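Local atomic coordinates of putative lipoprotein GNA1162 (Neisseria meningitidis, PDB entry 4HRV), a protein that is of unknown function but, as a putative lipoprotein of the GNA1162-like (DUF799) family, is probably lipid-anchored in the cell envelope. Residues G83-Y95 with T107-N119. The protein carries 3 engineered substitutions. Sequence-based numbering, arbitrary orientation.
Sequences GNDAVLYITVTEY and TVSAKARLVDSRN
Tyr89 and Arg113, a hydrogen-bonded pair of the antiparallel hairpin formed by strands 86-99 and 104-116, lie together on the sheet face that also carries Val87, Val115, Thr91 and Lys111. The guanidinium lies flat on the ring, planes 10° apart and centres 4.3 Å apart: chi1 of 68° and the extended chain carry the group over the ring, and the bend at chi4, -79°, lays it flat. Val87 CG1 sits over the opposite face, toward its rim, and Val115 CG2 abuts the ring edge, 3.6 Å from Tyr89 CE1. Pro75 of helix 75-82 and the ring of His71 also meet Tyr89. Farther along, the aliphatic part of Lys111 lies beside Thr91 and crosses Thr93, its CE 3.8 Å from Thr93 CG2.

On the other face the relief is low: Ala110 and Ala112 leave shallow places beside Ile90, Leu88 and Val92, while Leu114 CD1 nestles 3.9 Å from Leu88 CB. Met144 and Val149 of the second subunit pack onto Leu88 and Ala110.

Toward Tyr95 a classic beta bulge lets Thr93 N (2.9 Å) and Glu94 N (3.2 Å) both donate to Ser109 O, from the same side of its carbonyl plane. Where the strands meet the loops, Ser117 N binds Asp85 O at 2.8 Å, and Arg118 NH1 meets Asp85 OD1 in a 3.0 Å salt bridge. Paired backbone bonds of Val87-Val115, Tyr89-Arg113 and Thr91-Lys111 set the register up to the bulge, where it shifts by one residue, while the stack of guanidinium on ring probably eases burial of part of a charged side chain.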
loop_
_atom_site.group_PDB
_atom_site.type_symbol
_atom_site.label_atom_id
_atom_site.label_comp_id
_atom_site.label_asym_id
_atom_site.label_seq_id
_atom_site.Cartn_x
_atom_site.Cartn_y
_atom_site.Cartn_z
ATOM N N GLY B 83 14.570 26.309 -2.499
ATOM C CA GLY B 83 15.615 25.831 -3.396
ATOM C C GLY B 83 15.434 24.393 -3.852
ATOM O O GLY B 83 16.369 23.776 -4.366
ATOM N N ASN B 84 14.231 23.852 -3.650
ATOM C CA ASN B 84 13.897 22.484 -4.037
ATOM C C ASN B 84 13.781 22.250 -5.556
ATOM O O ASN B 84 13.300 23.105 -6.286
ATOM C CB ASN B 84 12.578 22.066 -3.358
ATOM C CG ASN B 84 11.416 22.973 -3.728
ATOM O OD1 ASN B 84 10.433 22.522 -4.303
ATOM N ND2 ASN B 84 11.527 24.257 -3.402
ATOM N N ASP B 85 14.192 21.071 -6.019
ATOM C CA ASP B 85 14.009 20.706 -7.424
ATOM C C ASP B 85 12.551 20.361 -7.750
ATOM O O ASP B 85 12.063 20.655 -8.837
ATOM C CB ASP B 85 14.879 19.505 -7.796
ATOM C CG ASP B 85 16.363 19.763 -7.600
ATOM O OD1 ASP B 85 16.846 20.851 -7.969
ATOM O OD2 ASP B 85 17.048 18.855 -7.084
ATOM N N ALA B 86 11.857 19.715 -6.820
ATOM C CA ALA B 86 10.496 19.285 -7.107
ATOM C C ALA B 86 9.595 19.428 -5.900
ATOM O O ALA B 86 10.067 19.542 -4.770
ATOM C CB ALA B 86 10.495 17.847 -7.616
ATOM N N VAL B 87 8.290 19.429 -6.144
ATOM C CA VAL B 87 7.324 19.527 -5.064
ATOM C C VAL B 87 6.412 18.338 -5.139
ATOM O O VAL B 87 5.929 17.972 -6.215
ATOM C CB VAL B 87 6.455 20.808 -5.173
ATOM C CG1 VAL B 87 5.569 20.964 -3.942
ATOM C CG2 VAL B 87 7.340 22.026 -5.360
ATOM N N LEU B 88 6.177 17.731 -3.984
ATOM C CA LEU B 88 5.274 16.598 -3.898
ATOM C C LEU B 88 3.960 17.020 -3.270
ATOM O O LEU B 88 3.930 17.521 -2.144
ATOM C CB LEU B 88 5.931 15.464 -3.101
ATOM C CG LEU B 88 5.076 14.209 -2.890
ATOM C CD1 LEU B 88 4.859 13.473 -4.211
ATOM C CD2 LEU B 88 5.747 13.305 -1.868
ATOM N N TYR B 89 2.880 16.860 -4.028
ATOM C CA TYR B 89 1.547 17.205 -3.550
ATOM C C TYR B 89 0.752 15.932 -3.244
ATOM O O TYR B 89 0.538 15.096 -4.127
ATOM C CB TYR B 89 0.780 18.002 -4.602
ATOM C CG TYR B 89 1.400 19.341 -4.949
ATOM C CD1 TYR B 89 2.115 19.519 -6.128
ATOM C CD2 TYR B 89 1.261 20.441 -4.091
ATOM C CE1 TYR B 89 2.682 20.768 -6.446
ATOM C CE2 TYR B 89 1.833 21.677 -4.403
ATOM C CZ TYR B 89 2.525 21.834 -5.580
ATOM O OH TYR B 89 3.099 23.053 -5.880
ATOM N N ILE B 90 0.292 15.807 -2.010
ATOM C CA ILE B 90 -0.548 14.663 -1.637
ATOM C C ILE B 90 -1.939 15.140 -1.260
ATOM O O ILE B 90 -2.080 16.137 -0.562
ATOM C CB ILE B 90 0.047 13.928 -0.448
ATOM C CG1 ILE B 90 1.461 13.435 -0.795
ATOM C CG2 ILE B 90 -0.867 12.774 -0.011
ATOM C CD1 ILE B 90 2.240 12.974 0.406
ATOM N N THR B 91 -2.956 14.425 -1.727
ATOM C CA THR B 91 -4.338 14.678 -1.352
ATOM C C THR B 91 -5.011 13.392 -0.845
ATOM O O THR B 91 -5.012 12.368 -1.528
ATOM C CB THR B 91 -5.141 15.238 -2.543
ATOM O OG1 THR B 91 -4.551 16.464 -2.968
ATOM C CG2 THR B 91 -6.599 15.487 -2.161
ATOM N N VAL B 92 -5.549 13.455 0.367
ATOM C CA VAL B 92 -6.364 12.372 0.902
ATOM C C VAL B 92 -7.805 12.585 0.446
ATOM O O VAL B 92 -8.429 13.599 0.785
ATOM C CB VAL B 92 -6.316 12.332 2.438
ATOM C CG1 VAL B 92 -7.358 11.322 2.989
ATOM C CG2 VAL B 92 -4.920 11.974 2.909
ATOM N N THR B 93 -8.320 11.640 -0.334
ATOM C CA THR B 93 -9.646 11.770 -0.927
ATOM C C THR B 93 -10.686 10.959 -0.165
ATOM O O THR B 93 -11.887 11.222 -0.257
ATOM C CB THR B 93 -9.631 11.326 -2.398
ATOM O OG1 THR B 93 -9.234 9.946 -2.482
ATOM C CG2 THR B 93 -8.652 12.174 -3.182
ATOM N N GLU B 94 -10.224 9.968 0.589
ATOM C CA GLU B 94 -11.125 9.207 1.440
ATOM C C GLU B 94 -10.484 8.843 2.780
ATOM O O GLU B 94 -9.305 8.526 2.852
ATOM C CB GLU B 94 -11.609 7.949 0.713
ATOM C CG GLU B 94 -12.756 7.262 1.406
ATOM C CD GLU B 94 -13.478 6.278 0.506
ATOM O OE1 GLU B 94 -14.708 6.110 0.674
ATOM O OE2 GLU B 94 -12.813 5.678 -0.369
ATOM N N TYR B 95 -11.269 8.889 3.845
ATOM C CA TYR B 95 -10.773 8.498 5.153
ATOM C C TYR B 95 -11.936 8.252 6.089
ATOM O O TYR B 95 -12.685 9.173 6.414
ATOM C CB TYR B 95 -9.879 9.586 5.736
ATOM C CG TYR B 95 -9.197 9.213 7.038
ATOM C CD1 TYR B 95 -9.883 9.268 8.253
ATOM C CD2 TYR B 95 -7.866 8.825 7.056
ATOM C CE1 TYR B 95 -9.255 8.939 9.448
ATOM C CE2 TYR B 95 -7.230 8.499 8.241
ATOM C CZ TYR B 95 -7.927 8.549 9.431
ATOM O OH TYR B 95 -7.285 8.219 10.599
ATOM N N THR B 107 -11.354 2.612 5.225
ATOM C CA THR B 107 -10.826 2.876 3.904
ATOM C C THR B 107 -10.042 4.180 3.953
ATOM O O THR B 107 -10.516 5.162 4.513
ATOM C CB THR B 107 -11.970 3.033 2.883
ATOM O OG1 THR B 107 -12.685 1.796 2.751
ATOM C CG2 THR B 107 -11.421 3.447 1.527
ATOM N N VAL B 108 -8.841 4.173 3.386
ATOM C CA VAL B 108 -8.090 5.400 3.152
ATOM C C VAL B 108 -7.638 5.411 1.697
ATOM O O VAL B 108 -7.114 4.418 1.202
ATOM C CB VAL B 108 -6.849 5.517 4.058
ATOM C CG1 VAL B 108 -6.133 6.865 3.806
ATOM C CG2 VAL B 108 -7.253 5.433 5.501
ATOM N N SER B 109 -7.859 6.528 1.011
ATOM C CA SER B 109 -7.429 6.669 -0.366
ATOM C C SER B 109 -6.748 8.027 -0.494
ATOM O O SER B 109 -7.191 9.012 0.103
ATOM C CB SER B 109 -8.613 6.603 -1.326
ATOM O OG SER B 109 -9.410 5.458 -1.101
ATOM N N ALA B 110 -5.665 8.059 -1.256
ATOM C CA ALA B 110 -4.905 9.279 -1.466
ATOM C C ALA B 110 -4.339 9.262 -2.875
ATOM O O ALA B 110 -4.171 8.205 -3.484
ATOM C CB ALA B 110 -3.789 9.401 -0.445
ATOM N N LYS B 111 -4.063 10.445 -3.395
ATOM C CA LYS B 111 -3.485 10.575 -4.705
ATOM C C LYS B 111 -2.352 11.582 -4.575
ATOM O O LYS B 111 -2.340 12.396 -3.656
ATOM C CB LYS B 111 -4.541 11.036 -5.704
ATOM C CG LYS B 111 -5.171 12.383 -5.378
ATOM C CD LYS B 111 -6.320 12.677 -6.334
ATOM C CE LYS B 111 -6.982 14.010 -6.025
ATOM N NZ LYS B 111 -8.132 14.274 -6.935
ATOM N N ALA B 112 -1.366 11.492 -5.453
ATOM C CA ALA B 112 -0.219 12.376 -5.341
ATOM C C ALA B 112 0.366 12.669 -6.701
ATOM O O ALA B 112 0.169 11.907 -7.646
ATOM C CB ALA B 112 0.835 11.780 -4.428
ATOM N N ARG B 113 1.054 13.803 -6.804
ATOM C CA ARG B 113 1.785 14.120 -8.007
ATOM C C ARG B 113 3.083 14.826 -7.646
ATOM O O ARG B 113 3.126 15.619 -6.706
ATOM C CB ARG B 113 0.935 14.988 -8.936
ATOM C CG ARG B 113 0.659 16.384 -8.419
ATOM C CD ARG B 113 -0.326 17.118 -9.323
ATOM N NE ARG B 113 -0.288 18.561 -9.088
ATOM C CZ ARG B 113 -0.894 19.154 -8.063
ATOM N NH1 ARG B 113 -1.579 18.423 -7.192
ATOM N NH2 ARG B 113 -0.814 20.465 -7.907
ATOM N N LEU B 114 4.142 14.520 -8.389
ATOM C CA LEU B 114 5.432 15.170 -8.192
ATOM C C LEU B 114 5.656 16.159 -9.331
ATOM O O LEU B 114 5.589 15.789 -10.493
ATOM C CB LEU B 114 6.561 14.145 -8.213
ATOM C CG LEU B 114 7.928 14.732 -7.855
ATOM C CD1 LEU B 114 7.940 15.080 -6.377
ATOM C CD2 LEU B 114 9.074 13.779 -8.187
ATOM N N VAL B 115 5.910 17.414 -9.008
ATOM C CA VAL B 115 6.120 18.394 -10.066
ATOM C C VAL B 115 7.463 19.103 -9.984
ATOM O O VAL B 115 7.961 19.421 -8.909
ATOM C CB VAL B 115 4.985 19.444 -10.151
ATOM C CG1 VAL B 115 3.648 18.786 -10.020
ATOM C CG2 VAL B 115 5.166 20.536 -9.110
ATOM N N ASP B 116 8.033 19.357 -11.153
ATOM C CA ASP B 116 9.260 20.114 -11.272
ATOM C C ASP B 116 8.991 21.523 -10.749
ATOM O O ASP B 116 8.063 22.187 -11.191
ATOM C CB ASP B 116 9.691 20.129 -12.742
ATOM C CG ASP B 116 10.998 20.878 -12.976
ATOM O OD1 ASP B 116 11.164 21.998 -12.447
ATOM O OD2 ASP B 116 11.857 20.338 -13.704
ATOM N N SER B 117 9.786 21.965 -9.785
ATOM C CA SER B 117 9.478 23.199 -9.082
ATOM C C SER B 117 9.864 24.429 -9.897
ATOM O O SER B 117 9.416 25.531 -9.598
ATOM C CB SER B 117 10.160 23.230 -7.709
ATOM O OG SER B 117 9.511 24.150 -6.835
ATOM N N ARG B 118 10.685 24.228 -10.927
ATOM C CA ARG B 118 11.120 25.325 -11.790
ATOM C C ARG B 118 10.124 25.663 -12.909
ATOM O O ARG B 118 9.978 26.826 -13.273
ATOM C CB ARG B 118 12.513 25.043 -12.371
ATOM C CG ARG B 118 13.604 24.968 -11.315
ATOM C CD ARG B 118 14.977 24.678 -11.904
ATOM N NE ARG B 118 16.047 24.917 -10.936
ATOM C CZ ARG B 118 16.488 24.016 -10.063
ATOM N NH1 ARG B 118 15.957 22.797 -10.026
ATOM N NH2 ARG B 118 17.467 24.329 -9.226
ATOM N N ASN B 119 9.431 24.665 -13.453
ATOM C CA ASN B 119 8.520 24.932 -14.569
ATOM C C ASN B 119 7.130 24.334 -14.426
ATOM O O ASN B 119 6.307 24.433 -15.338
ATOM C CB ASN B 119 9.144 24.488 -15.895
ATOM C CG ASN B 119 9.490 23.010 -15.911
ATOM O OD1 ASN B 119 10.392 22.583 -16.632
ATOM N ND2 ASN B 119 8.791 22.225 -15.102
#